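Local coordinates for binary enterotoxin of Clostridium perfringens component a (Clostridium perfringens, PDB 5WTZ), which is the enzymatic component of a binary, iota-like enterotoxin, binds NAD+ and ADP-ribosylates actin, at residues T133-M145 / L178-A190. Numbering follows the deposited sequence. Where two conformers were deposited one is given.
Sequences TNFIQDGFKDVTM and LRVLIDQGYSLKA
Arg179 grips Asp142 side-on in a salt bridge, with NE and NH2 both turned to one carboxylate oxygen. Arg179 NH2 lies 2.7 Å from Asp142 OD2, and Arg179 NE lies 3.0 Å from the same OD2. Both bonds are bent, and the carboxylate and guanidinium planes stand 72° apart. The arginine chain folds at chi3 (60°), which curls the guanidinium back over the neighbouring strand, with the backbone of Val143 beneath one face. Asp142 OD1 is held separately by the hydroxyl of Tyr45.

On the other face of this strand pair, Val143 CG2 packs against Val180 CB at 3.7 Å and also meets Ile182 CD1. The extended Met145 chain crosses Val180 at about a right angle and brings CE to 3.7 Å from Val180 CG2. Lys141-Ile182 and Val143-Val180 are antiparallel hydrogen-bonded pairs.

At the turn, Gln184 CG sits over the centre of one face of the Phe140 ring in a CH-pi contact, 3.8 Å from the centroid. Asp183 OD1 approaches the ring edge at CE1. Waters lie between Gly139 and both Gln184 and Gly185 and probably link them.

Further along, Phe135 and Leu188 form a hydrogen-bonded antiparallel pair. In one of its two conformers, Gln137 bends back at chi2 (-66°) and brings Gln137 NE2 to 2.9 Å from Phe135 O. There it meets the opposite face of the carbonyl plane from Leu188 N.

The contact lies in the N-terminal ADP-ribosyltransferase-like domain, away from the NAD site. It splits between two sheets: strand 134-136 edges the five-stranded sheet beside 187-198, and 141-144 edges the three-stranded sheet beside 179-182. Helix 36-61 packs on Leu181 through Ile42 and Tyr45, and its Ser56 touches Gln184. Helix 16-31 packs on Met145 and Leu178.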
loop_
_atom_site.group_PDB
_atom_site.type_symbol
_atom_site.label_atom_id
_atom_site.label_comp_id
_atom_site.label_asym_id
_atom_site.label_seq_id
_atom_site.Cartn_x
_atom_site.Cartn_y
_atom_site.Cartn_z
ATOM N N THR A 133 -9.558 1.781 -7.233
ATOM C CA THR A 133 -8.311 1.353 -6.598
ATOM C C THR A 133 -7.545 2.556 -6.061
ATOM O O THR A 133 -7.326 3.540 -6.778
ATOM C CB THR A 133 -7.386 0.576 -7.577
ATOM O OG1 THR A 133 -8.116 -0.465 -8.243
ATOM C CG2 THR A 133 -6.171 -0.009 -6.857
ATOM N N ASN A 134 -7.139 2.482 -4.799
ATOM C CA ASN A 134 -6.152 3.403 -4.257
ATOM C C ASN A 134 -4.798 2.718 -4.302
ATOM O O ASN A 134 -4.620 1.664 -3.674
ATOM C CB ASN A 134 -6.497 3.817 -2.826
ATOM C CG ASN A 134 -7.765 4.668 -2.739
ATOM O OD1 ASN A 134 -8.151 5.344 -3.691
ATOM N ND2 ASN A 134 -8.400 4.645 -1.580
ATOM N N PHE A 135 -3.861 3.288 -5.072
ATOM C CA PHE A 135 -2.545 2.679 -5.272
ATOM C C PHE A 135 -1.539 3.206 -4.256
ATOM O O PHE A 135 -1.063 4.341 -4.344
ATOM C CB PHE A 135 -2.028 2.920 -6.700
ATOM C CG PHE A 135 -2.766 2.124 -7.753
ATOM C CD1 PHE A 135 -2.486 0.776 -7.952
ATOM C CD2 PHE A 135 -3.770 2.716 -8.513
ATOM C CE1 PHE A 135 -3.184 0.032 -8.916
ATOM C CE2 PHE A 135 -4.472 1.983 -9.479
ATOM C CZ PHE A 135 -4.170 0.646 -9.680
ATOM N N ILE A 136 -1.225 2.370 -3.279
ATOM C CA ILE A 136 -0.316 2.755 -2.215
ATOM C C ILE A 136 1.082 3.012 -2.769
ATOM O O ILE A 136 1.637 2.201 -3.511
ATOM C CB ILE A 136 -0.296 1.667 -1.084
ATOM C CG1 ILE A 136 -1.654 1.652 -0.366
ATOM C CG2 ILE A 136 0.834 1.931 -0.097
ATOM C CD1 ILE A 136 -1.828 0.496 0.615
ATOM N N GLN A 137 1.662 4.149 -2.397
ATOM C CA GLN A 137 3.001 4.507 -2.853
ATOM C C GLN A 137 4.039 4.349 -1.742
ATOM O O GLN A 137 4.092 5.161 -0.813
ATOM C CB GLN A 137 3.000 5.944 -3.379
ATOM C CG GLN A 137 1.912 6.199 -4.415
ATOM C CD GLN A 137 2.134 5.423 -5.697
ATOM O OE1 GLN A 137 3.228 5.454 -6.274
ATOM N NE2 GLN A 137 1.098 4.749 -6.170
ATOM N N ASP A 138 4.875 3.313 -1.854
ATOM C CA ASP A 138 5.890 3.021 -0.837
ATOM C C ASP A 138 7.083 3.966 -0.913
ATOM O O ASP A 138 7.482 4.390 -1.994
ATOM C CB ASP A 138 6.384 1.587 -0.961
ATOM C CG ASP A 138 5.305 0.596 -0.648
ATOM O OD1 ASP A 138 4.905 0.537 0.532
ATOM O OD2 ASP A 138 4.854 -0.091 -1.575
ATOM N N GLY A 139 7.660 4.274 0.241
ATOM C CA GLY A 139 8.821 5.145 0.298
ATOM C C GLY A 139 8.510 6.598 -0.023
ATOM O O GLY A 139 7.346 7.006 -0.066
ATOM N N PHE A 140 9.561 7.384 -0.223
ATOM C CA PHE A 140 9.417 8.757 -0.683
ATOM C C PHE A 140 9.264 8.747 -2.196
ATOM O O PHE A 140 9.769 7.858 -2.882
ATOM C CB PHE A 140 10.616 9.617 -0.267
ATOM C CG PHE A 140 10.884 9.605 1.209
ATOM C CD1 PHE A 140 10.206 10.454 2.057
ATOM C CD2 PHE A 140 11.806 8.720 1.749
ATOM C CE1 PHE A 140 10.445 10.421 3.426
ATOM C CE2 PHE A 140 12.047 8.684 3.107
ATOM C CZ PHE A 140 11.368 9.536 3.949
ATOM N N LYS A 141 8.557 9.736 -2.716
ATOM C CA LYS A 141 8.325 9.818 -4.145
ATOM C C LYS A 141 8.810 11.163 -4.659
ATOM O O LYS A 141 8.268 12.201 -4.300
ATOM C CB LYS A 141 6.834 9.612 -4.457
ATOM C CG LYS A 141 6.482 9.707 -5.939
ATOM C CD LYS A 141 7.386 8.822 -6.788
ATOM C CE LYS A 141 6.819 8.630 -8.194
ATOM N NZ LYS A 141 7.624 7.671 -9.009
ATOM N N ASP A 142 9.849 11.150 -5.484
ATOM C CA ASP A 142 10.318 12.387 -6.074
ATOM C C ASP A 142 9.775 12.498 -7.484
ATOM O O ASP A 142 9.647 11.493 -8.190
ATOM C CB ASP A 142 11.844 12.480 -6.047
ATOM C CG ASP A 142 12.526 11.259 -6.635
ATOM O OD1 ASP A 142 12.650 10.232 -5.926
ATOM O OD2 ASP A 142 12.961 11.341 -7.803
ATOM N N VAL A 143 9.421 13.721 -7.865
ATOM C CA VAL A 143 8.750 13.993 -9.127
ATOM C C VAL A 143 9.257 15.275 -9.766
ATOM O O VAL A 143 10.099 15.966 -9.191
ATOM C CB VAL A 143 7.232 14.108 -8.928
ATOM C CG1 VAL A 143 6.663 12.778 -8.494
ATOM C CG2 VAL A 143 6.923 15.180 -7.899
ATOM N N THR A 144 8.729 15.603 -10.942
ATOM C CA THR A 144 9.120 16.825 -11.639
ATOM C C THR A 144 7.945 17.805 -11.747
ATOM O O THR A 144 6.781 17.417 -11.615
ATOM C CB THR A 144 9.681 16.511 -13.038
ATOM O OG1 THR A 144 8.651 15.967 -13.867
ATOM C CG2 THR A 144 10.792 15.499 -12.929
ATOM N N MET A 145 8.258 19.079 -11.983
ATOM C CA MET A 145 7.263 20.152 -11.919
ATOM C C MET A 145 6.511 20.397 -13.218
ATOM O O MET A 145 5.495 21.089 -13.228
ATOM C CB MET A 145 7.931 21.460 -11.501
ATOM C CG MET A 145 8.610 21.377 -10.163
ATOM S SD MET A 145 9.496 22.875 -9.718
ATOM C CE MET A 145 10.583 22.150 -8.478
ATOM N N LEU A 178 14.325 21.124 -11.741
ATOM C CA LEU A 178 14.359 20.718 -10.333
ATOM C C LEU A 178 13.250 19.751 -9.930
ATOM O O LEU A 178 12.147 19.780 -10.484
ATOM C CB LEU A 178 14.250 21.941 -9.449
ATOM C CG LEU A 178 15.574 22.659 -9.321
ATOM C CD1 LEU A 178 15.211 24.078 -9.076
ATOM C CD2 LEU A 178 16.388 22.094 -8.176
ATOM N N ARG A 179 13.538 18.924 -8.930
ATOM C CA ARG A 179 12.606 17.878 -8.506
ATOM C C ARG A 179 11.830 18.227 -7.235
ATOM O O ARG A 179 12.182 19.140 -6.487
ATOM C CB ARG A 179 13.356 16.560 -8.298
ATOM C CG ARG A 179 14.268 16.196 -9.447
ATOM C CD ARG A 179 14.854 14.798 -9.288
ATOM N NE ARG A 179 13.813 13.778 -9.241
ATOM C CZ ARG A 179 13.121 13.377 -10.302
ATOM N NH1 ARG A 179 13.363 13.911 -11.488
ATOM N NH2 ARG A 179 12.188 12.445 -10.180
ATOM N N VAL A 180 10.762 17.480 -7.011
ATOM C CA VAL A 180 9.920 17.664 -5.849
ATOM C C VAL A 180 9.893 16.376 -5.038
ATOM O O VAL A 180 9.575 15.315 -5.554
ATOM C CB VAL A 180 8.490 18.068 -6.257
ATOM C CG1 VAL A 180 7.567 18.085 -5.039
ATOM C CG2 VAL A 180 8.513 19.422 -6.968
ATOM N N LEU A 181 10.239 16.474 -3.766
ATOM C CA LEU A 181 10.319 15.301 -2.925
ATOM C C LEU A 181 9.093 15.219 -2.014
ATOM O O LEU A 181 8.883 16.076 -1.157
ATOM C CB LEU A 181 11.622 15.333 -2.120
ATOM C CG LEU A 181 11.980 14.180 -1.184
ATOM C CD1 LEU A 181 11.785 12.836 -1.842
ATOM C CD2 LEU A 181 13.416 14.343 -0.712
ATOM N N ILE A 182 8.275 14.195 -2.223
ATOM C CA ILE A 182 7.045 14.035 -1.453
ATOM C C ILE A 182 7.227 13.054 -0.296
ATOM O O ILE A 182 7.818 11.986 -0.461
ATOM C CB ILE A 182 5.885 13.535 -2.338
ATOM C CG1 ILE A 182 5.759 14.395 -3.596
ATOM C CG2 ILE A 182 4.583 13.516 -1.548
ATOM C CD1 ILE A 182 5.021 13.703 -4.719
ATOM N N ASP A 183 6.708 13.427 0.870
ATOM C CA ASP A 183 6.759 12.581 2.063
ATOM C C ASP A 183 6.183 11.166 1.867
ATOM O O ASP A 183 5.403 10.905 0.942
ATOM C CB ASP A 183 6.018 13.286 3.203
ATOM C CG ASP A 183 6.498 12.856 4.570
ATOM O OD1 ASP A 183 7.487 12.098 4.636
ATOM O OD2 ASP A 183 5.894 13.292 5.578
ATOM N N GLN A 184 6.589 10.258 2.751
ATOM C CA GLN A 184 6.039 8.915 2.824
ATOM C C GLN A 184 4.586 8.945 3.271
ATOM O O GLN A 184 4.140 9.933 3.855
ATOM C CB GLN A 184 6.839 8.053 3.805
ATOM C CG GLN A 184 8.109 7.428 3.267
ATOM C CD GLN A 184 8.649 6.359 4.204
ATOM O OE1 GLN A 184 8.620 5.168 3.889
ATOM N NE2 GLN A 184 9.131 6.780 5.367
ATOM N N GLY A 185 3.859 7.863 2.993
ATOM C CA GLY A 185 2.531 7.652 3.547
ATOM C C GLY A 185 1.344 7.901 2.633
ATOM O O GLY A 185 0.197 7.811 3.069
ATOM N N TYR A 186 1.591 8.191 1.361
ATOM C CA TYR A 186 0.481 8.533 0.479
ATOM C C TYR A 186 0.119 7.442 -0.513
ATOM O O TYR A 186 0.852 6.463 -0.710
ATOM C CB TYR A 186 0.794 9.835 -0.278
ATOM C CG TYR A 186 0.945 11.022 0.634
ATOM C CD1 TYR A 186 -0.167 11.741 1.064
ATOM C CD2 TYR A 186 2.195 11.420 1.086
ATOM C CE1 TYR A 186 -0.032 12.825 1.911
ATOM C CE2 TYR A 186 2.340 12.504 1.936
ATOM C CZ TYR A 186 1.225 13.203 2.344
ATOM O OH TYR A 186 1.363 14.281 3.185
ATOM N N SER A 187 -1.039 7.630 -1.136
ATOM C CA SER A 187 -1.505 6.759 -2.195
ATOM C C SER A 187 -1.998 7.579 -3.396
ATOM O O SER A 187 -2.251 8.780 -3.287
ATOM C CB SER A 187 -2.627 5.851 -1.686
ATOM O OG SER A 187 -2.286 5.237 -0.443
ATOM N N LEU A 188 -2.135 6.903 -4.527
ATOM C CA LEU A 188 -2.621 7.499 -5.759
ATOM C C LEU A 188 -4.035 7.033 -6.086
ATOM O O LEU A 188 -4.319 5.829 -6.100
ATOM C CB LEU A 188 -1.657 7.149 -6.902
ATOM C CG LEU A 188 -1.870 7.653 -8.326
ATOM C CD1 LEU A 188 -0.546 7.586 -9.049
ATOM C CD2 LEU A 188 -2.909 6.818 -9.066
ATOM N N LYS A 189 -4.910 7.990 -6.377
ATOM C CA LYS A 189 -6.284 7.713 -6.803
ATOM C C LYS A 189 -6.549 8.348 -8.156
ATOM O O LYS A 189 -6.532 9.586 -8.286
ATOM C CB LYS A 189 -7.280 8.243 -5.779
ATOM C CG LYS A 189 -8.724 7.978 -6.130
ATOM C CD LYS A 189 -9.655 8.629 -5.134
ATOM C CE LYS A 189 -11.096 8.200 -5.388
ATOM N NZ LYS A 189 -12.022 8.923 -4.492
ATOM N N ALA A 190 -6.800 7.517 -9.161
ATOM C CA ALA A 190 -6.966 8.023 -10.523
ATOM C C ALA A 190 -8.263 8.832 -10.644
ATOM O O ALA A 190 -9.285 8.496 -10.039
ATOM C CB ALA A 190 -6.938 6.872 -11.530
HETATM O O HOH W 1 -6.895 4.647 -9.018
HETATM O O HOH W 2 3.832 8.313 -0.409
HETATM O O HOH W 3 5.250 5.754 1.498
HETATM O O HOH W 4 7.553 3.174 2.764
#